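Local coordinates for protein UDP-glucose 6-dehydrogenase (Pyrobaculum islandicum, PDB 3VTF) that probably catalyses the NAD-dependent two-step oxidation of UDP-glucose to UDP-glucuronate and binds UDP-glucose between its domains, at residues 238-243 / 278-283; 233-238 / 271-276. All blocks are in the same frame, centred on the assembly; numbering follows the deposited sequence.

Contact 1 of 2, residues 238-243 / 278-283; sequences KISFAN and LGFGGS. With UPG (uridine-5'-diphosphate-glucose), chain B.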
ATOM      1  N   LYS A 238      -1.149   5.142  -0.526  1.00 16.98           N
ATOM      2  CA  LYS A 238      -1.651   4.798   0.840  1.00 19.20           C
ATOM      3  C   LYS A 238      -2.477   5.888   1.373  1.00 17.28           C
ATOM      4  O   LYS A 238      -3.476   5.570   2.047  1.00 19.09           O
ATOM      5  CB  LYS A 238      -0.519   4.508   1.854  1.00 20.22           C
ATOM      6  CG  LYS A 238       0.440   3.428   1.321  1.00 24.50           C
ATOM      7  CD  LYS A 238       1.378   2.679   2.341  1.00 29.65           C
ATOM      8  CE  LYS A 238       0.793   2.440   3.749  1.00 29.70           C
ATOM      9  NZ  LYS A 238       1.751   1.625   4.646  1.00 21.42           N
ATOM     10  N   ILE A 239      -2.025   7.150   1.226  1.00 15.72           N
ATOM     11  CA  ILE A 239      -2.770   8.293   1.746  1.00 16.48           C
ATOM     12  C   ILE A 239      -4.187   8.366   1.072  1.00 19.12           C
ATOM     13  O   ILE A 239      -5.217   8.545   1.753  1.00 18.12           O
ATOM     14  CB  ILE A 239      -1.987   9.589   1.488  1.00 17.28           C
ATOM     15  CG1 ILE A 239      -0.658   9.555   2.296  1.00 19.09           C
ATOM     16  CG2 ILE A 239      -2.746  10.812   1.957  1.00 17.78           C
ATOM     17  CD1 ILE A 239       0.297  10.676   1.917  1.00 17.08           C
ATOM     18  N   SER A 240      -4.219   8.251  -0.249  1.00 17.87           N
ATOM     19  CA  SER A 240      -5.498   8.366  -0.984  1.00 18.88           C
ATOM     20  C   SER A 240      -6.414   7.180  -0.713  1.00 17.39           C
ATOM     21  O   SER A 240      -7.661   7.332  -0.673  1.00 19.09           O
ATOM     22  CB  SER A 240      -5.195   8.480  -2.520  1.00 17.90           C
ATOM     23  OG  SER A 240      -4.734   9.758  -2.746  1.00 19.82           O
ATOM     24  N   PHE A 241      -5.827   5.992  -0.573  1.00 17.54           N
ATOM     25  CA  PHE A 241      -6.596   4.859  -0.152  1.00 17.71           C
ATOM     26  C   PHE A 241      -7.233   5.116   1.234  1.00 19.23           C
ATOM     27  O   PHE A 241      -8.415   4.783   1.460  1.00 17.55           O
ATOM     28  CB  PHE A 241      -5.836   3.571  -0.183  1.00 19.09           C
ATOM     29  CG  PHE A 241      -6.653   2.385   0.162  1.00 19.40           C
ATOM     30  CD1 PHE A 241      -7.625   1.933  -0.718  1.00 20.02           C
ATOM     31  CD2 PHE A 241      -6.523   1.767   1.371  1.00 19.00           C
ATOM     32  CE1 PHE A 241      -8.415   0.801  -0.458  1.00 21.49           C
ATOM     33  CE2 PHE A 241      -7.268   0.633   1.678  1.00 17.88           C
ATOM     34  CZ  PHE A 241      -8.220   0.114   0.771  1.00 21.81           C
ATOM     35  N   ALA A 242      -6.441   5.624   2.188  1.00 19.13           N
ATOM     36  CA  ALA A 242      -6.991   5.929   3.552  1.00 20.39           C
ATOM     37  C   ALA A 242      -8.149   6.953   3.411  1.00 19.89           C
ATOM     38  O   ALA A 242      -9.137   6.873   4.158  1.00 18.04           O
ATOM     39  CB  ALA A 242      -5.907   6.459   4.489  1.00 18.23           C
ATOM     40  N   ASN A 243      -8.022   7.854   2.419  1.00 16.53           N
ATOM     41  CA  ASN A 243      -9.064   8.876   2.237  1.00 19.58           C
ATOM     42  C   ASN A 243     -10.286   8.279   1.593  1.00 18.83           C
ATOM     43  O   ASN A 243     -11.396   8.567   1.994  1.00 20.66           O
ATOM     44  CB  ASN A 243      -8.511  10.061   1.445  1.00 19.03           C
ATOM     45  CG  ASN A 243      -7.688  10.941   2.345  1.00 21.00           C
ATOM     46  OD1 ASN A 243      -8.016  11.051   3.565  1.00 20.22           O
ATOM     47  ND2 ASN A 243      -6.722  11.655   1.779  1.00 19.78           N
ATOM     48  N   LEU A 278      -6.844  15.886   4.630  1.00 20.95           N
ATOM     49  CA  LEU A 278      -6.951  16.774   3.474  1.00 22.59           C
ATOM     50  C   LEU A 278      -6.139  16.352   2.277  1.00 22.76           C
ATOM     51  O   LEU A 278      -6.278  16.955   1.199  1.00 22.04           O
ATOM     52  CB  LEU A 278      -6.507  18.189   3.852  1.00 22.00           C
ATOM     53  CG  LEU A 278      -7.412  19.027   4.720  1.00 24.09           C
ATOM     54  CD1 LEU A 278      -6.750  20.424   4.746  1.00 22.29           C
ATOM     55  CD2 LEU A 278      -8.705  19.167   3.944  1.00 24.87           C
ATOM     56  N   GLY A 279      -5.288  15.353   2.461  1.00 21.75           N
ATOM     57  CA  GLY A 279      -4.479  14.779   1.345  1.00 20.48           C
ATOM     58  C   GLY A 279      -3.040  15.221   1.394  1.00 22.73           C
ATOM     59  O   GLY A 279      -2.625  15.910   2.365  1.00 20.76           O
ATOM     60  N   PHE A 280      -2.278  14.948   0.327  1.00 23.61           N
ATOM     61  CA  PHE A 280      -0.813  15.313   0.397  1.00 22.45           C
ATOM     62  C   PHE A 280      -0.564  16.591  -0.369  1.00 21.93           C
ATOM     63  O   PHE A 280      -1.158  16.804  -1.463  1.00 21.08           O
ATOM     64  CB  PHE A 280       0.041  14.134  -0.146  1.00 20.77           C
ATOM     65  CG  PHE A 280      -0.536  13.500  -1.440  1.00 21.91           C
ATOM     66  CD1 PHE A 280      -0.177  14.013  -2.693  1.00 20.23           C
ATOM     67  CD2 PHE A 280      -1.386  12.405  -1.403  1.00 21.46           C
ATOM     68  CE1 PHE A 280      -0.658  13.501  -3.871  1.00 20.06           C
ATOM     69  CE2 PHE A 280      -1.901  11.851  -2.576  1.00 23.55           C
ATOM     70  CZ  PHE A 280      -1.545  12.421  -3.845  1.00 18.64           C
ATOM     71  N   GLY A 281       0.331  17.453   0.174  1.00 19.73           N
ATOM     72  CA  GLY A 281       0.796  18.600  -0.559  1.00 20.65           C
ATOM     73  C   GLY A 281       2.336  18.508  -0.647  1.00 23.14           C
ATOM     74  O   GLY A 281       2.918  17.391  -0.652  1.00 23.43           O
ATOM     75  N   GLY A 282       2.987  19.656  -0.706  1.00 21.97           N
ATOM     76  CA  GLY A 282       4.474  19.689  -0.806  1.00 24.98           C
ATOM     77  C   GLY A 282       4.879  19.637  -2.290  1.00 25.53           C
ATOM     78  O   GLY A 282       4.039  19.430  -3.196  1.00 24.80           O
ATOM     79  N   SER A 283       6.163  19.822  -2.530  1.00 25.17           N
ATOM     80  CA  SER A 283       6.663  19.914  -3.899  1.00 25.39           C
ATOM     81  C   SER A 283       7.003  18.585  -4.476  1.00 28.21           C
ATOM     82  O   SER A 283       7.516  18.573  -5.593  1.00 33.53           O
ATOM     83  CB  SER A 283       7.914  20.809  -4.023  1.00 28.11           C
ATOM     84  OG  SER A 283       8.937  20.292  -3.186  1.00 35.28           O
TER
HETATM   85  N1  UPG B1001       0.564  13.104   4.557  1.00 23.90           N
HETATM   86  C2  UPG B1001      -0.790  12.698   4.741  1.00 23.29           C
HETATM   87  N3  UPG B1001      -1.042  11.577   5.420  1.00 22.31           N
HETATM   88  C4  UPG B1001       0.005  10.787   5.870  1.00 24.34           C
HETATM   89  C5  UPG B1001       1.386  11.142   5.682  1.00 23.78           C
HETATM   90  C6  UPG B1001       1.616  12.329   4.956  1.00 22.90           C
HETATM   91  O2  UPG B1001      -1.763  13.391   4.303  1.00 22.06           O
HETATM   92  O4  UPG B1001      -0.283   9.696   6.467  1.00 22.33           O
HETATM   93  C1C UPG B1001       0.741  14.346   3.768  1.00 22.68           C
HETATM   94  C2C UPG B1001       1.605  15.326   4.538  1.00 25.70           C
HETATM   95  O2C UPG B1001       0.835  16.186   5.374  1.00 23.54           O
HETATM   96  C3C UPG B1001       2.282  16.123   3.401  1.00 25.06           C
HETATM   97  C4C UPG B1001       2.431  15.106   2.269  1.00 21.74           C
HETATM   98  O4C UPG B1001       1.589  13.996   2.651  1.00 23.46           O
HETATM   99  O3C UPG B1001       1.349  17.115   2.896  1.00 24.60           O
HETATM  100  C5C UPG B1001       3.877  14.584   2.093  1.00 26.48           C
HETATM  101  O5C UPG B1001       4.406  14.329   3.400  1.00 26.47           O
HETATM  102  PA  UPG B1001       5.990  13.771   3.557  1.00 30.73           P
HETATM  103  O1A UPG B1001       6.144  12.369   2.883  1.00 25.13           O
HETATM  104  O2A UPG B1001       6.451  14.056   5.009  1.00 33.07           O
HETATM  105  O3A UPG B1001       6.738  14.982   2.803  1.00 29.60           O
HETATM  106  PB  UPG B1001       8.021  15.017   1.781  1.00 31.34           P
HETATM  107  O1B UPG B1001       9.102  15.828   2.450  1.00 32.13           O
HETATM  108  O2B UPG B1001       7.245  15.652   0.600  1.00 33.54           O
HETATM  109  O3B UPG B1001       8.648  13.567   1.565  1.00 28.67           O
HETATM  110  C1' UPG B1001       8.309  12.775   0.385  1.00 28.03           C
HETATM  111  C2' UPG B1001       8.675  11.341   0.699  1.00 26.37           C
HETATM  112  C3' UPG B1001      10.219  11.236   0.731  1.00 27.25           C
HETATM  113  C4' UPG B1001      10.750  11.732  -0.635  1.00 28.37           C
HETATM  114  C5' UPG B1001      10.399  13.268  -0.760  1.00 27.96           C
HETATM  115  C6' UPG B1001      10.800  13.960  -2.081  1.00 27.79           C
HETATM  116  O2' UPG B1001       8.122  11.245   2.069  1.00 25.44           O
HETATM  117  O3' UPG B1001      10.537   9.875   0.944  1.00 25.38           O
HETATM  118  O4' UPG B1001      12.190  11.628  -0.588  1.00 29.95           O
HETATM  119  O5' UPG B1001       8.944  13.251  -0.801  1.00 31.91           O
HETATM  120  O6' UPG B1001      10.795  12.995  -3.161  1.00 23.12           O

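Contact 2 of 2, residues 233-238 / 271-276; sequences VFLALK and RHYFGA. With UPG (uridine-5'-diphosphate-glucose), chain B.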
ATOM      1  N   VAL A 233       4.909   7.372  -5.436  1.00 17.84           N
ATOM      2  CA  VAL A 233       3.487   7.179  -5.819  1.00 18.33           C
ATOM      3  C   VAL A 233       2.786   6.153  -4.876  1.00 19.80           C
ATOM      4  O   VAL A 233       1.610   6.265  -4.555  1.00 17.30           O
ATOM      5  CB  VAL A 233       3.372   6.749  -7.275  1.00 20.06           C
ATOM      6  CG1 VAL A 233       1.893   6.421  -7.627  1.00 18.44           C
ATOM      7  CG2 VAL A 233       3.896   7.948  -8.111  1.00 18.25           C
ATOM      8  N   PHE A 234       3.524   5.137  -4.455  1.00 18.57           N
ATOM      9  CA  PHE A 234       2.893   4.178  -3.508  1.00 21.09           C
ATOM     10  C   PHE A 234       2.548   4.818  -2.161  1.00 19.21           C
ATOM     11  O   PHE A 234       1.452   4.565  -1.619  1.00 19.94           O
ATOM     12  CB  PHE A 234       3.739   2.912  -3.276  1.00 19.22           C
ATOM     13  CG  PHE A 234       3.052   1.894  -2.402  1.00 20.41           C
ATOM     14  CD1 PHE A 234       2.006   1.124  -2.912  1.00 19.82           C
ATOM     15  CD2 PHE A 234       3.421   1.789  -1.073  1.00 22.23           C
ATOM     16  CE1 PHE A 234       1.337   0.225  -2.070  1.00 18.78           C
ATOM     17  CE2 PHE A 234       2.753   0.901  -0.219  1.00 23.00           C
ATOM     18  CZ  PHE A 234       1.737   0.142  -0.708  1.00 19.55           C
ATOM     19  N   LEU A 235       3.410   5.699  -1.660  1.00 18.92           N
ATOM     20  CA  LEU A 235       3.060   6.453  -0.434  1.00 17.94           C
ATOM     21  C   LEU A 235       1.833   7.341  -0.639  1.00 19.87           C
ATOM     22  O   LEU A 235       0.943   7.431   0.237  1.00 18.29           O
ATOM     23  CB  LEU A 235       4.230   7.272   0.061  1.00 18.53           C
ATOM     24  CG  LEU A 235       5.423   6.368   0.525  1.00 20.42           C
ATOM     25  CD1 LEU A 235       6.749   7.134   0.584  1.00 23.21           C
ATOM     26  CD2 LEU A 235       5.126   5.722   1.891  1.00 21.57           C
ATOM     27  N   ALA A 236       1.800   8.046  -1.769  1.00 18.76           N
ATOM     28  CA  ALA A 236       0.634   8.861  -2.095  1.00 19.65           C
ATOM     29  C   ALA A 236      -0.626   7.995  -2.186  1.00 17.86           C
ATOM     30  O   ALA A 236      -1.712   8.410  -1.745  1.00 19.18           O
ATOM     31  CB  ALA A 236       0.902   9.639  -3.427  1.00 19.76           C
ATOM     32  N   LEU A 237      -0.465   6.770  -2.718  1.00 18.27           N
ATOM     33  CA  LEU A 237      -1.547   5.820  -2.865  1.00 19.28           C
ATOM     34  C   LEU A 237      -2.059   5.396  -1.480  1.00 20.07           C
ATOM     35  O   LEU A 237      -3.292   5.222  -1.296  1.00 17.00           O
ATOM     36  CB  LEU A 237      -1.077   4.577  -3.682  1.00 19.77           C
ATOM     37  CG  LEU A 237      -1.905   3.323  -3.807  1.00 21.43           C
ATOM     38  CD1 LEU A 237      -1.413   2.297  -4.860  1.00 20.41           C
ATOM     39  CD2 LEU A 237      -1.761   2.571  -2.504  1.00 33.57           C
ATOM     40  N   LYS A 238      -1.149   5.142  -0.526  1.00 16.98           N
ATOM     41  CA  LYS A 238      -1.651   4.798   0.840  1.00 19.20           C
ATOM     42  C   LYS A 238      -2.477   5.888   1.373  1.00 17.28           C
ATOM     43  O   LYS A 238      -3.476   5.570   2.047  1.00 19.09           O
ATOM     44  CB  LYS A 238      -0.519   4.508   1.854  1.00 20.22           C
ATOM     45  CG  LYS A 238       0.440   3.428   1.321  1.00 24.50           C
ATOM     46  CD  LYS A 238       1.378   2.679   2.341  1.00 29.65           C
ATOM     47  CE  LYS A 238       0.793   2.440   3.749  1.00 29.70           C
ATOM     48  NZ  LYS A 238       1.751   1.625   4.646  1.00 21.42           N
ATOM     49  N   ARG A 271       2.516   0.054   8.700  1.00 22.77           N
ATOM     50  CA  ARG A 271       1.447   0.786   9.478  1.00 27.16           C
ATOM     51  C   ARG A 271       1.396   2.285   9.205  1.00 28.14           C
ATOM     52  O   ARG A 271       0.395   2.975   9.457  1.00 28.26           O
ATOM     53  CB  ARG A 271       1.579   0.488  10.983  1.00 36.37           C
ATOM     54  CG  ARG A 271       2.894   0.954  11.535  1.00 38.54           C
ATOM     55  CD  ARG A 271       3.143   0.211  12.877  1.00 54.80           C
ATOM     56  NE  ARG A 271       4.494   0.548  13.341  1.00 65.25           N
ATOM     57  CZ  ARG A 271       4.832   1.706  13.927  1.00 69.13           C
ATOM     58  NH1 ARG A 271       3.915   2.636  14.174  1.00 66.76           N
ATOM     59  NH2 ARG A 271       6.098   1.947  14.269  1.00 68.14           N
ATOM     60  N   HIS A 272       2.421   2.806   8.562  1.00 22.66           N
ATOM     61  CA  HIS A 272       2.477   4.245   8.365  1.00 24.43           C
ATOM     62  C   HIS A 272       1.859   4.708   7.046  1.00 22.46           C
ATOM     63  O   HIS A 272       1.812   3.926   6.059  1.00 22.73           O
ATOM     64  CB  HIS A 272       3.968   4.594   8.306  1.00 29.62           C
ATOM     65  CG  HIS A 272       4.761   4.086   9.481  1.00 32.12           C
ATOM     66  ND1 HIS A 272       4.639   4.626  10.710  1.00 42.21           N
ATOM     67  CD2 HIS A 272       5.733   3.090   9.579  1.00 40.14           C
ATOM     68  CE1 HIS A 272       5.502   4.016  11.556  1.00 39.76           C
ATOM     69  NE2 HIS A 272       6.178   3.093  10.851  1.00 35.32           N
ATOM     70  N   TYR A 273       1.549   5.985   7.013  1.00 18.50           N
ATOM     71  CA  TYR A 273       1.047   6.754   5.825  1.00 24.23           C
ATOM     72  C   TYR A 273      -0.392   6.395   5.506  1.00 22.70           C
ATOM     73  O   TYR A 273      -0.829   6.573   4.375  1.00 20.36           O
ATOM     74  CB  TYR A 273       1.999   6.649   4.574  1.00 20.27           C
ATOM     75  CG  TYR A 273       3.012   7.756   4.611  1.00 21.52           C
ATOM     76  CD1 TYR A 273       3.129   8.662   3.557  1.00 23.31           C
ATOM     77  CD2 TYR A 273       3.787   7.958   5.745  1.00 25.50           C
ATOM     78  CE1 TYR A 273       4.070   9.701   3.620  1.00 27.16           C
ATOM     79  CE2 TYR A 273       4.659   9.023   5.850  1.00 27.52           C
ATOM     80  CZ  TYR A 273       4.801   9.871   4.794  1.00 26.66           C
ATOM     81  OH  TYR A 273       5.765  10.815   4.893  1.00 33.48           O
ATOM     82  N   PHE A 274      -1.141   5.928   6.536  1.00 22.13           N
ATOM     83  CA  PHE A 274      -2.610   5.856   6.356  1.00 22.26           C
ATOM     84  C   PHE A 274      -3.262   7.029   7.105  1.00 24.27           C
ATOM     85  O   PHE A 274      -4.390   6.894   7.577  1.00 24.18           O
ATOM     86  CB  PHE A 274      -3.155   4.528   6.927  1.00 21.51           C
ATOM     87  CG  PHE A 274      -2.825   3.326   6.129  1.00 22.60           C
ATOM     88  CD1 PHE A 274      -3.164   3.263   4.717  1.00 20.41           C
ATOM     89  CD2 PHE A 274      -2.300   2.207   6.721  1.00 21.93           C
ATOM     90  CE1 PHE A 274      -2.956   2.151   3.975  1.00 20.37           C
ATOM     91  CE2 PHE A 274      -2.081   1.076   5.959  1.00 21.93           C
ATOM     92  CZ  PHE A 274      -2.439   1.008   4.607  1.00 21.94           C
ATOM     93  N   GLY A 275      -2.628   8.199   7.111  1.00 25.09           N
ATOM     94  CA  GLY A 275      -3.218   9.345   7.763  1.00 25.52           C
ATOM     95  C   GLY A 275      -4.220  10.061   6.859  1.00 26.53           C
ATOM     96  O   GLY A 275      -3.879  11.026   6.138  1.00 23.43           O
ATOM     97  N   ALA A 276      -5.471   9.615   6.951  1.00 21.65           N
ATOM     98  CA  ALA A 276      -6.549  10.183   6.160  1.00 21.82           C
ATOM     99  C   ALA A 276      -6.657  11.653   6.540  1.00 20.52           C
ATOM    100  O   ALA A 276      -6.244  12.062   7.621  1.00 21.70           O
ATOM    101  CB  ALA A 276      -7.835   9.456   6.549  1.00 22.58           C
TER
HETATM  102  N1  UPG B1001       0.564  13.104   4.557  1.00 23.90           N
HETATM  103  C2  UPG B1001      -0.790  12.698   4.741  1.00 23.29           C
HETATM  104  N3  UPG B1001      -1.042  11.577   5.420  1.00 22.31           N
HETATM  105  C4  UPG B1001       0.005  10.787   5.870  1.00 24.34           C
HETATM  106  C5  UPG B1001       1.386  11.142   5.682  1.00 23.78           C
HETATM  107  C6  UPG B1001       1.616  12.329   4.956  1.00 22.90           C
HETATM  108  O2  UPG B1001      -1.763  13.391   4.303  1.00 22.06           O
HETATM  109  O4  UPG B1001      -0.283   9.696   6.467  1.00 22.33           O
HETATM  110  C1C UPG B1001       0.741  14.346   3.768  1.00 22.68           C
HETATM  111  C2C UPG B1001       1.605  15.326   4.538  1.00 25.70           C
HETATM  112  O2C UPG B1001       0.835  16.186   5.374  1.00 23.54           O
HETATM  113  C3C UPG B1001       2.282  16.123   3.401  1.00 25.06           C
HETATM  114  C4C UPG B1001       2.431  15.106   2.269  1.00 21.74           C
HETATM  115  O4C UPG B1001       1.589  13.996   2.651  1.00 23.46           O
HETATM  116  O3C UPG B1001       1.349  17.115   2.896  1.00 24.60           O
HETATM  117  C5C UPG B1001       3.877  14.584   2.093  1.00 26.48           C
HETATM  118  O5C UPG B1001       4.406  14.329   3.400  1.00 26.47           O
HETATM  119  PA  UPG B1001       5.990  13.771   3.557  1.00 30.73           P
HETATM  120  O1A UPG B1001       6.144  12.369   2.883  1.00 25.13           O
HETATM  121  O2A UPG B1001       6.451  14.056   5.009  1.00 33.07           O
HETATM  122  O3A UPG B1001       6.738  14.982   2.803  1.00 29.60           O
HETATM  123  PB  UPG B1001       8.021  15.017   1.781  1.00 31.34           P
HETATM  124  O1B UPG B1001       9.102  15.828   2.450  1.00 32.13           O
HETATM  125  O2B UPG B1001       7.245  15.652   0.600  1.00 33.54           O
HETATM  126  O3B UPG B1001       8.648  13.567   1.565  1.00 28.67           O
HETATM  127  C1' UPG B1001       8.309  12.775   0.385  1.00 28.03           C
HETATM  128  C2' UPG B1001       8.675  11.341   0.699  1.00 26.37           C
HETATM  129  C3' UPG B1001      10.219  11.236   0.731  1.00 27.25           C
HETATM  130  C4' UPG B1001      10.750  11.732  -0.635  1.00 28.37           C
HETATM  131  C5' UPG B1001      10.399  13.268  -0.760  1.00 27.96           C
HETATM  132  C6' UPG B1001      10.800  13.960  -2.081  1.00 27.79           C
HETATM  133  O2' UPG B1001       8.122  11.245   2.069  1.00 25.44           O
HETATM  134  O3' UPG B1001      10.537   9.875   0.944  1.00 25.38           O
HETATM  135  O4' UPG B1001      12.190  11.628  -0.588  1.00 29.95           O
HETATM  136  O5' UPG B1001       8.944  13.251  -0.801  1.00 31.91           O
HETATM  137  O6' UPG B1001      10.795  12.995  -3.161  1.00 23.12           O

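Contact 1 of 2, residues 238-243 / 278-283
Ile239 meets Phe280 branch to edge: its CG2 lies in the plane of the phenyl ring, 4.0 Å from CD2 of Phe280. The side chain works in two directions at once. With chi1 at -65°, CG2 stands anti to the backbone N and turns to the loop, while CG1 and CD1 run beneath one face of the uracil of UDP-glucose. CD1 of Ile239 is 3.6 Å from the ligand's N1, and CG1 backs N3. With an alanine here, that face of the base would probably lose its apolar floor, and the Phe280 edge its neighbour, leaving the uracil less firmly seated.

One residue on, Ser240 brings OG to the same ring edge, 3.5 Å from CE2 of Phe280. This is packing only; the hydroxyl's main hydrogen bond goes to Val309 O, on helix 304-328. A turn further along, Asn243 sets ND2 3.9 Å from CA of Gly279, while its OD1 accepts the backbone N-H of Gly277 and so ties the helix to the residue just ahead of 278-283. At the backbone angles of Gly279 a CB would collide with the carbonyl oxygen of Leu278, which is reason enough for a glycine. Its own carbonyl is hydrogen-bonded by Arg427 and comes within 3.3 Å of the base, Gly279 O to ligand O2. The ring of Phe280 points back to the helix with CG between backbone N and carbonyl carbon (chi1 43°), and CB of Phe280 presses on the ribose, 3.2 Å from O4C. Next in line, Gly281 N gives the ribose hydroxyl O3C a nearly straight hydrogen bond of 2.9 Å (176°).

Helix 221-251 and a glycine-rich loop thus form part of the uridine pocket of a UDP-glucose/GDP-mannose dehydrogenase.

Contact 2 of 2, residues 233-238 / 271-276
Lys238 and Phe274 bring the two backbones nearest, CA to CA 5.7 Å, where the irregular run 271-276 passes helix 221-251 and ends in an inverse gamma turn centred on Gly275.

Lys238 does most of the gripping. Its chain bends at chi3 (34°), which curls the ammonium round to the carbonyl of His272: NZ of Lys238 donates to O of His272 at 2.7 Å, in the carbonyl plane and with a C=O...N angle of 160°. Gly270 O and, from the second subunit, Arg268 O accept from the same nitrogen, so three backbone carbonyls hold one buried charge. On its way there the chain lies over one face of the Phe274 ring, offset toward the rim. CE of Lys238 is 3.8 Å from the ring centroid in a CH-pi contact, and NZ adds a cation-pi interaction over the same face. Phe274 also stacks with Phe260 and meets Phe234 of the second subunit edge-to-face, so the ring, like the lysine on its face, belongs to the dimer interface.

Leu235 packs obliquely against Tyr273, its CB 3.9 Å from CD1 of the tyrosine, with CD2 equally near. Over the centre of one face of the tyrosine ring sits the uracil C5, while OH of Tyr273 donates a 2.6 Å hydrogen bond to O1A of the alpha phosphate, an oxygen that lies at the ring's edge, in its plane. Arg268 of the second subunit makes a cation-pi contact with this ring.

The gamma turn reads the base through backbone atoms: Gly275 N donates to uracil O4 at 2.9 Å, and uracil N3 returns a straighter bond to Gly275 O at 3.0 Å (171°). A side chain at Gly275 would run into O4. This donor-acceptor pair, with the Tyr273 ring beside it, forms part of the uracil-binding end of the UDP-glucose site.

Coming from the N terminus, helix 221-251 supplies both first segments in succession, 233-238 and then 238-243, joined at Lys238. The chain continues through helix 256-264, returns at 271-276 to close the loop of contact 2, and a residue later reaches 278-283, which closes that of contact 1. Contact 1 starts inside the loop of contact 2 and ends beyond it, so the two cross. Their centres are 7 Å apart, and they touch: Ile239 packs on the Tyr273 backbone and Phe280 on that of Ala236. Together they fasten the long stretch before helix 285-298 to helix 221-251, around one UDP-glucose and beside the second subunit.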